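Local coordinates for 6-phospho-alpha-glucosidase (Merdibacter massiliensis, PDB 6VC6), which probably hydrolyses 6-phosphorylated alpha-glucosides such as maltose 6'-phosphate to release glucose 6-phosphate, as a family 4 glycosidase working with NAD and manganese, at residues P256-N261 and Q378-L383; M252-D257 and Y267-Y272. All blocks are in the same frame, centred on the assembly; numbering follows the deposited sequence.

In the fold
Contacts 1 and 2 lie on the same side of the molecule, their centres about 10 Å apart, and share Pro256 and Asp257 in the turn between helix 248-254 and strand 259-260. The turn presents Phe255 to 267-272 and Phe258 to helix 378-400. That helix also joins the two contacts directly: Phe379 CZ packs 3.9 Å from Phe255 CE1. Selenomethionine Met252 packs back on the strand, its SE 3.6 Å from Leu259 CD1. Neither set of touching side chains belongs to the glucose 6-phosphate pocket, but the chain connecting the contacts does approach it: Asn261 OD1 accepts a hydrogen bond from the backbone N of Tyr263, a pocket residue.

Contact 1 (P256-N261 and Q378-L383); sequences PDFLPN and QFYLGL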
ATOM      1  N   PRO A 256     -14.552 -18.762 -10.732  1.00 42.38           N
ATOM      2  CA  PRO A 256     -14.101 -18.402 -12.081  1.00 42.23           C
ATOM      3  C   PRO A 256     -14.645 -17.086 -12.616  1.00 42.74           C
ATOM      4  O   PRO A 256     -14.274 -16.700 -13.729  1.00 43.95           O
ATOM      5  CB  PRO A 256     -14.613 -19.579 -12.922  1.00 44.16           C
ATOM      6  CG  PRO A 256     -15.879 -19.978 -12.236  1.00 40.98           C
ATOM      7  CD  PRO A 256     -15.660 -19.735 -10.759  1.00 43.98           C
ATOM      8  N   ASP A 257     -15.496 -16.383 -11.870  1.00 41.46           N
ATOM      9  CA  ASP A 257     -16.143 -15.193 -12.414  1.00 43.29           C
ATOM     10  C   ASP A 257     -15.139 -14.066 -12.642  1.00 44.06           C
ATOM     11  O   ASP A 257     -14.992 -13.568 -13.765  1.00 39.02           O
ATOM     12  CB  ASP A 257     -17.268 -14.734 -11.485  1.00 44.25           C
ATOM     13  CG  ASP A 257     -18.509 -15.597 -11.604  1.00 52.74           C
ATOM     14  OD1 ASP A 257     -18.470 -16.596 -12.353  1.00 52.57           O
ATOM     15  OD2 ASP A 257     -19.525 -15.274 -10.954  1.00 56.58           O
ATOM     16  N   PHE A 258     -14.439 -13.649 -11.590  1.00 40.86           N
ATOM     17  CA  PHE A 258     -13.619 -12.448 -11.631  1.00 40.59           C
ATOM     18  C   PHE A 258     -12.153 -12.775 -11.375  1.00 41.94           C
ATOM     19  O   PHE A 258     -11.823 -13.762 -10.712  1.00 41.53           O
ATOM     20  CB  PHE A 258     -14.102 -11.419 -10.601  1.00 39.12           C
ATOM     21  CG  PHE A 258     -15.567 -11.096 -10.703  1.00 38.29           C
ATOM     22  CD1 PHE A 258     -16.191 -11.015 -11.938  1.00 40.34           C
ATOM     23  CD2 PHE A 258     -16.320 -10.872  -9.562  1.00 39.95           C
ATOM     24  CE1 PHE A 258     -17.537 -10.720 -12.033  1.00 38.74           C
ATOM     25  CE2 PHE A 258     -17.668 -10.575  -9.651  1.00 36.78           C
ATOM     26  CZ  PHE A 258     -18.277 -10.499 -10.888  1.00 35.40           C
ATOM     27  N   LEU A 259     -11.279 -11.926 -11.909  1.00 39.85           N
ATOM     28  CA  LEU A 259      -9.848 -12.042 -11.659  1.00 40.16           C
ATOM     29  C   LEU A 259      -9.526 -11.455 -10.290  1.00 34.91           C
ATOM     30  O   LEU A 259      -9.795 -10.271 -10.057  1.00 37.82           O
ATOM     31  CB  LEU A 259      -9.059 -11.322 -12.746  1.00 39.81           C
ATOM     32  CG  LEU A 259      -7.540 -11.231 -12.581  1.00 38.73           C
ATOM     33  CD1 LEU A 259      -6.888 -12.585 -12.804  1.00 42.45           C
ATOM     34  CD2 LEU A 259      -6.963 -10.196 -13.536  1.00 41.61           C
ATOM     35  N   PRO A 260      -8.956 -12.230  -9.367  1.00 37.30           N
ATOM     36  CA  PRO A 260      -8.838 -11.766  -7.981  1.00 39.37           C
ATOM     37  C   PRO A 260      -7.548 -11.021  -7.679  1.00 38.96           C
ATOM     38  O   PRO A 260      -6.479 -11.313  -8.219  1.00 39.88           O
ATOM     39  CB  PRO A 260      -8.893 -13.081  -7.192  1.00 41.89           C
ATOM     40  CG  PRO A 260      -8.218 -14.063  -8.100  1.00 42.54           C
ATOM     41  CD  PRO A 260      -8.527 -13.632  -9.520  1.00 37.09           C
ATOM     42  N   ASN A 261      -7.672 -10.027  -6.802  1.00 37.27           N
ATOM     43  CA  ASN A 261      -6.512  -9.482  -6.113  1.00 40.57           C
ATOM     44  C   ASN A 261      -5.807 -10.612  -5.374  1.00 38.28           C
ATOM     45  O   ASN A 261      -6.456 -11.436  -4.725  1.00 36.36           O
ATOM     46  CB  ASN A 261      -6.957  -8.385  -5.142  1.00 37.22           C
ATOM     47  CG  ASN A 261      -5.795  -7.605  -4.552  1.00 37.83           C
ATOM     48  OD1 ASN A 261      -4.867  -8.178  -3.982  1.00 34.26           O
ATOM     49  ND2 ASN A 261      -5.853  -6.283  -4.675  1.00 36.04           N
ATOM     50  N   GLN A 378     -24.015 -10.781  -4.131  1.00 30.83           N
ATOM     51  CA  GLN A 378     -24.222 -11.053  -2.711  1.00 34.71           C
ATOM     52  C   GLN A 378     -22.997 -11.697  -2.073  1.00 36.47           C
ATOM     53  O   GLN A 378     -22.655 -11.392  -0.924  1.00 35.40           O
ATOM     54  CB  GLN A 378     -25.450 -11.945  -2.530  1.00 34.21           C
ATOM     55  CG  GLN A 378     -25.936 -12.055  -1.096  1.00 34.99           C
ATOM     56  CD  GLN A 378     -26.798 -10.880  -0.680  1.00 40.22           C
ATOM     57  OE1 GLN A 378     -27.708 -10.476  -1.404  1.00 43.52           O
ATOM     58  NE2 GLN A 378     -26.517 -10.325   0.493  1.00 36.05           N
ATOM     59  N   PHE A 379     -22.329 -12.599  -2.798  1.00 35.42           N
ATOM     60  CA  PHE A 379     -21.168 -13.289  -2.240  1.00 39.17           C
ATOM     61  C   PHE A 379     -20.066 -12.306  -1.866  1.00 36.57           C
ATOM     62  O   PHE A 379     -19.454 -12.423  -0.798  1.00 35.04           O
ATOM     63  CB  PHE A 379     -20.651 -14.324  -3.240  1.00 38.36           C
ATOM     64  CG  PHE A 379     -19.366 -14.982  -2.827  1.00 37.81           C
ATOM     65  CD1 PHE A 379     -19.311 -15.779  -1.694  1.00 37.19           C
ATOM     66  CD2 PHE A 379     -18.213 -14.811  -3.576  1.00 36.24           C
ATOM     67  CE1 PHE A 379     -18.129 -16.387  -1.314  1.00 39.94           C
ATOM     68  CE2 PHE A 379     -17.028 -15.418  -3.202  1.00 40.69           C
ATOM     69  CZ  PHE A 379     -16.986 -16.207  -2.069  1.00 35.13           C
ATOM     70  N   TYR A 380     -19.807 -11.324  -2.729  1.00 34.74           N
ATOM     71  CA  TYR A 380     -18.765 -10.344  -2.457  1.00 34.92           C
ATOM     72  C   TYR A 380     -19.227  -9.277  -1.475  1.00 33.39           C
ATOM     73  O   TYR A 380     -18.400  -8.701  -0.759  1.00 33.64           O
ATOM     74  CB  TYR A 380     -18.302  -9.705  -3.767  1.00 31.01           C
ATOM     75  CG  TYR A 380     -17.967 -10.724  -4.833  1.00 37.84           C
ATOM     76  CD1 TYR A 380     -16.680 -11.233  -4.954  1.00 35.90           C
ATOM     77  CD2 TYR A 380     -18.941 -11.191  -5.707  1.00 37.80           C
ATOM     78  CE1 TYR A 380     -16.370 -12.170  -5.922  1.00 37.74           C
ATOM     79  CE2 TYR A 380     -18.641 -12.131  -6.675  1.00 38.37           C
ATOM     80  CZ  TYR A 380     -17.354 -12.615  -6.779  1.00 37.87           C
ATOM     81  OH  TYR A 380     -17.051 -13.549  -7.743  1.00 44.44           O
ATOM     82  N   LEU A 381     -20.532  -9.002  -1.423  1.00 34.77           N
ATOM     83  CA  LEU A 381     -21.048  -8.074  -0.424  1.00 36.10           C
ATOM     84  C   LEU A 381     -20.817  -8.605   0.985  1.00 32.98           C
ATOM     85  O   LEU A 381     -20.428  -7.853   1.885  1.00 32.67           O
ATOM     86  CB  LEU A 381     -22.536  -7.814  -0.660  1.00 28.20           C
ATOM     87  CG  LEU A 381     -23.200  -6.831   0.305  1.00 34.66           C
ATOM     88  CD1 LEU A 381     -22.736  -5.413   0.021  1.00 35.31           C
ATOM     89  CD2 LEU A 381     -24.715  -6.929   0.228  1.00 28.33           C
ATOM     90  N   GLY A 382     -21.044  -9.904   1.193  1.00 32.45           N
ATOM     91  CA  GLY A 382     -20.820 -10.479   2.508  1.00 33.96           C
ATOM     92  C   GLY A 382     -19.364 -10.427   2.929  1.00 36.24           C
ATOM     93  O   GLY A 382     -19.054 -10.170   4.095  1.00 38.50           O
ATOM     94  N   LEU A 383     -18.451 -10.661   1.984  1.00 32.57           N
ATOM     95  CA  LEU A 383     -17.028 -10.633   2.305  1.00 35.13           C
ATOM     96  C   LEU A 383     -16.566  -9.221   2.649  1.00 33.20           C
ATOM     97  O   LEU A 383     -15.854  -9.014   3.639  1.00 33.07           O
ATOM     98  CB  LEU A 383     -16.215 -11.190   1.135  1.00 34.16           C
ATOM     99  CG  LEU A 383     -16.288 -12.697   0.882  1.00 38.63           C
ATOM    100  CD1 LEU A 383     -15.667 -13.043  -0.464  1.00 34.04           C
ATOM    101  CD2 LEU A 383     -15.607 -13.466   2.002  1.00 33.90           C
TER
HETATM  102  O   HOH W   1     -14.634 -14.705  -8.804  1.00 39.47           O
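Strand 259-260, an outer strand of the three-stranded antiparallel sheet, is entered through Phe258, whose ring leans against Tyr380 in the first turn of helix 378-400. The two rings meet obliquely, with centroids 5.1 Å apart and planes inclined by 37°. The CD2-CE2 bond of Phe258 does the touching: Phe258 CD2 lies 3.4 Å from Tyr380 CZ, and Phe258 CE2 is 3.5 Å from Tyr380 CE2. With CG anti to the carbonyl carbon (chi1 -53°), the phenylalanine ring lies on the same side as the backbone N, and a water links that N to the phenol. The water accepts from Phe258 N at 3.0 Å and is 2.9 Å from Tyr380 OH, lying in the plane of the tyrosine ring at its edge. Backbone and phenol are thus joined through solvent, alongside the ring contact.

On the sheet side, Leu259 and Asn261 are hydrogen-bonded through their backbones to Phe204 and Gly202 of strand 201-209, so the contact ties helix 378-400 to the edge of this sheet. Trp203 of the same strand touches Phe258 and meets Tyr380 edge-to-face. Within the helix, Phe379 CD2 sits 3.9 Å above the centre of the Tyr380 ring, which probably limits the tilt of the phenol. Asp257 adds only its methylene: CB rests over the rim of one face of the Phe258 ring and approaches Tyr380 OH to 3.9 Å.

Contact 2 (M252-D257 and Y267-Y272); sequences MEDFPD and YLYPDY
Phe255 sets the CD2-CE2 bond of its ring obliquely against the CD1 methyl of Leu268, with Phe255 CE2 3.8 Å from Leu268 CD1. The same ring carbon, CE2, is 3.6 Å from Tyr269 OH, and the two aromatic side chains point in opposite senses as they pass. Tyr269 reaches beyond Phe255 to Asp254, the last residue of helix 248-254. There Tyr269 OH donates to the anti lone pair of Asp254 OD1, 2.6 Å away. OD1 lies in the plane of the phenol ring at its edge, while the carboxylate is turned 31° from that ring. Asp254 CB, 3.2 Å from Tyr269 OH, also crowds the hydroxyl.

Two helix ends are joined in this way: Asp254 and Phe255 mark the C-terminal end of helix 248-254, and Tyr269 is the N-cap residue of helix 270-275, directly after helix 264-268. Phe247 meets the Tyr269 ring edge-to-face, and Leu268 continues onto Phe379 and Leu383 of helix 378-400. A carboxylate at the C-terminal end of a helix is probably unfavourably placed, and the short bond from the phenol would offset part of its negative charge.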
HETATM    1  N   MSE A 252      -8.998 -19.113  -9.327  1.00 41.99           N
HETATM    2  CA  MSE A 252      -9.805 -18.879 -10.519  1.00 47.50           C
HETATM    3  C   MSE A 252     -10.535 -20.139 -10.978  1.00 43.61           C
HETATM    4  O   MSE A 252     -11.461 -20.067 -11.783  1.00 44.31           O
HETATM    5  CB  MSE A 252      -8.936 -18.338 -11.653  1.00 43.11           C
HETATM    6  CG  MSE A 252      -8.427 -16.928 -11.408  1.00 63.22           C
HETATM    7 SE   MSE A 252      -8.440 -15.843 -13.025  1.00 75.96          SE
HETATM    8  CE  MSE A 252     -10.347 -15.457 -13.116  1.00 52.13           C
ATOM      9  N   GLU A 253     -10.108 -21.292 -10.470  1.00 45.86           N
ATOM     10  CA  GLU A 253     -10.833 -22.527 -10.739  1.00 46.03           C
ATOM     11  C   GLU A 253     -11.964 -22.750  -9.746  1.00 44.42           C
ATOM     12  O   GLU A 253     -13.017 -23.283 -10.122  1.00 49.71           O
ATOM     13  CB  GLU A 253      -9.867 -23.719 -10.727  1.00 46.78           C
ATOM     14  CG  GLU A 253     -10.483 -25.049 -10.314  1.00 50.19           C
ATOM     15  CD  GLU A 253      -9.449 -26.152 -10.192  1.00 74.75           C
ATOM     16  OE1 GLU A 253      -8.249 -25.835 -10.056  1.00 73.33           O
ATOM     17  OE2 GLU A 253      -9.842 -27.338 -10.227  1.00 80.11           O
ATOM     18  N   ASP A 254     -11.793 -22.317  -8.494  1.00 42.66           N
ATOM     19  CA  ASP A 254     -12.876 -22.394  -7.521  1.00 42.20           C
ATOM     20  C   ASP A 254     -13.884 -21.266  -7.713  1.00 42.72           C
ATOM     21  O   ASP A 254     -15.088 -21.466  -7.516  1.00 42.70           O
ATOM     22  CB  ASP A 254     -12.310 -22.361  -6.100  1.00 40.61           C
ATOM     23  CG  ASP A 254     -11.514 -23.606  -5.757  1.00 49.65           C
ATOM     24  OD1 ASP A 254     -10.496 -23.486  -5.040  1.00 45.62           O
ATOM     25  OD2 ASP A 254     -11.905 -24.705  -6.202  1.00 43.65           O
ATOM     26  N   PHE A 255     -13.414 -20.080  -8.099  1.00 42.10           N
ATOM     27  CA  PHE A 255     -14.270 -18.912  -8.304  1.00 43.23           C
ATOM     28  C   PHE A 255     -13.910 -18.305  -9.654  1.00 40.85           C
ATOM     29  O   PHE A 255     -13.052 -17.416  -9.743  1.00 41.58           O
ATOM     30  CB  PHE A 255     -14.109 -17.906  -7.167  1.00 40.30           C
ATOM     31  CG  PHE A 255     -14.246 -18.520  -5.800  1.00 42.20           C
ATOM     32  CD1 PHE A 255     -15.499 -18.787  -5.271  1.00 39.43           C
ATOM     33  CD2 PHE A 255     -13.125 -18.842  -5.051  1.00 39.47           C
ATOM     34  CE1 PHE A 255     -15.631 -19.358  -4.018  1.00 41.53           C
ATOM     35  CE2 PHE A 255     -13.251 -19.413  -3.797  1.00 44.13           C
ATOM     36  CZ  PHE A 255     -14.507 -19.671  -3.280  1.00 38.45           C
ATOM     37  N   PRO A 256     -14.552 -18.762 -10.732  1.00 42.38           N
ATOM     38  CA  PRO A 256     -14.101 -18.402 -12.081  1.00 42.23           C
ATOM     39  C   PRO A 256     -14.645 -17.086 -12.616  1.00 42.74           C
ATOM     40  O   PRO A 256     -14.274 -16.700 -13.729  1.00 43.95           O
ATOM     41  CB  PRO A 256     -14.613 -19.579 -12.922  1.00 44.16           C
ATOM     42  CG  PRO A 256     -15.879 -19.978 -12.236  1.00 40.98           C
ATOM     43  CD  PRO A 256     -15.660 -19.735 -10.759  1.00 43.98           C
ATOM     44  N   ASP A 257     -15.496 -16.383 -11.870  1.00 41.46           N
ATOM     45  CA  ASP A 257     -16.143 -15.193 -12.414  1.00 43.29           C
ATOM     46  C   ASP A 257     -15.139 -14.066 -12.642  1.00 44.06           C
ATOM     47  O   ASP A 257     -14.992 -13.568 -13.765  1.00 39.02           O
ATOM     48  CB  ASP A 257     -17.268 -14.734 -11.485  1.00 44.25           C
ATOM     49  CG  ASP A 257     -18.509 -15.597 -11.604  1.00 52.74           C
ATOM     50  OD1 ASP A 257     -18.470 -16.596 -12.353  1.00 52.57           O
ATOM     51  OD2 ASP A 257     -19.525 -15.274 -10.954  1.00 56.58           O
ATOM     52  N   TYR A 267      -8.135 -14.583   2.578  1.00 32.02           N
ATOM     53  CA  TYR A 267      -9.498 -14.565   3.094  1.00 36.76           C
ATOM     54  C   TYR A 267     -10.322 -15.749   2.606  1.00 34.26           C
ATOM     55  O   TYR A 267     -11.264 -16.163   3.291  1.00 37.03           O
ATOM     56  CB  TYR A 267     -10.180 -13.251   2.710  1.00 35.41           C
ATOM     57  CG  TYR A 267      -9.519 -12.039   3.323  1.00 34.58           C
ATOM     58  CD1 TYR A 267      -9.790 -11.665   4.632  1.00 33.97           C
ATOM     59  CD2 TYR A 267      -8.615 -11.275   2.596  1.00 33.50           C
ATOM     60  CE1 TYR A 267      -9.185 -10.562   5.200  1.00 36.20           C
ATOM     61  CE2 TYR A 267      -8.004 -10.168   3.156  1.00 36.18           C
ATOM     62  CZ  TYR A 267      -8.293  -9.816   4.458  1.00 38.92           C
ATOM     63  OH  TYR A 267      -7.689  -8.716   5.022  1.00 39.87           O
ATOM     64  N   LEU A 268      -9.995 -16.301   1.439  1.00 31.34           N
ATOM     65  CA  LEU A 268     -10.731 -17.441   0.911  1.00 37.80           C
ATOM     66  C   LEU A 268     -10.091 -18.780   1.247  1.00 34.83           C
ATOM     67  O   LEU A 268     -10.784 -19.802   1.210  1.00 30.41           O
ATOM     68  CB  LEU A 268     -10.879 -17.320  -0.611  1.00 33.25           C
ATOM     69  CG  LEU A 268     -11.759 -16.168  -1.102  1.00 38.12           C
ATOM     70  CD1 LEU A 268     -11.746 -16.087  -2.621  1.00 45.51           C
ATOM     71  CD2 LEU A 268     -13.181 -16.321  -0.581  1.00 37.92           C
ATOM     72  N   TYR A 269      -8.799 -18.803   1.574  1.00 34.58           N
ATOM     73  CA  TYR A 269      -8.095 -20.043   1.910  1.00 34.59           C
ATOM     74  C   TYR A 269      -7.219 -19.827   3.140  1.00 36.32           C
ATOM     75  O   TYR A 269      -5.995 -19.969   3.081  1.00 37.40           O
ATOM     76  CB  TYR A 269      -7.256 -20.526   0.726  1.00 36.58           C
ATOM     77  CG  TYR A 269      -8.012 -20.674  -0.577  1.00 39.32           C
ATOM     78  CD1 TYR A 269      -8.457 -21.918  -1.004  1.00 40.52           C
ATOM     79  CD2 TYR A 269      -8.262 -19.575  -1.390  1.00 37.62           C
ATOM     80  CE1 TYR A 269      -9.140 -22.062  -2.196  1.00 39.60           C
ATOM     81  CE2 TYR A 269      -8.948 -19.708  -2.581  1.00 41.04           C
ATOM     82  CZ  TYR A 269      -9.384 -20.953  -2.980  1.00 39.05           C
ATOM     83  OH  TYR A 269     -10.065 -21.093  -4.167  1.00 36.12           O
ATOM     84  N   PRO A 270      -7.820 -19.496   4.289  1.00 33.83           N
ATOM     85  CA  PRO A 270      -6.994 -19.271   5.485  1.00 36.00           C
ATOM     86  C   PRO A 270      -6.320 -20.533   5.993  1.00 39.00           C
ATOM     87  O   PRO A 270      -5.204 -20.453   6.521  1.00 38.77           O
ATOM     88  CB  PRO A 270      -7.995 -18.713   6.504  1.00 35.47           C
ATOM     89  CG  PRO A 270      -9.300 -19.284   6.085  1.00 35.17           C
ATOM     90  CD  PRO A 270      -9.259 -19.355   4.582  1.00 34.08           C
ATOM     91  N   ASP A 271      -6.959 -21.696   5.845  1.00 36.22           N
ATOM     92  CA  ASP A 271      -6.339 -22.944   6.277  1.00 45.36           C
ATOM     93  C   ASP A 271      -5.094 -23.251   5.454  1.00 40.53           C
ATOM     94  O   ASP A 271      -4.032 -23.566   6.003  1.00 41.69           O
ATOM     95  CB  ASP A 271      -7.345 -24.092   6.178  1.00 48.16           C
ATOM     96  CG  ASP A 271      -8.436 -24.004   7.226  1.00 55.21           C
ATOM     97  OD1 ASP A 271      -8.295 -23.199   8.171  1.00 58.62           O
ATOM     98  OD2 ASP A 271      -9.437 -24.742   7.105  1.00 58.15           O
ATOM     99  N   TYR A 272      -5.208 -23.161   4.127  1.00 36.50           N
ATOM    100  CA  TYR A 272      -4.071 -23.463   3.261  1.00 41.27           C
ATOM    101  C   TYR A 272      -2.948 -22.450   3.447  1.00 46.08           C
ATOM    102  O   TYR A 272      -1.772 -22.828   3.521  1.00 42.30           O
ATOM    103  CB  TYR A 272      -4.521 -23.505   1.799  1.00 43.79           C
ATOM    104  CG  TYR A 272      -3.418 -23.838   0.818  1.00 47.84           C
ATOM    105  CD1 TYR A 272      -2.616 -22.840   0.277  1.00 47.26           C
ATOM    106  CD2 TYR A 272      -3.184 -25.150   0.427  1.00 47.34           C
ATOM    107  CE1 TYR A 272      -1.609 -23.140  -0.619  1.00 51.52           C
ATOM    108  CE2 TYR A 272      -2.179 -25.459  -0.472  1.00 46.34           C
ATOM    109  CZ  TYR A 272      -1.395 -24.450  -0.991  1.00 49.86           C
ATOM    110  OH  TYR A 272      -0.393 -24.750  -1.884  1.00 64.23           O
TER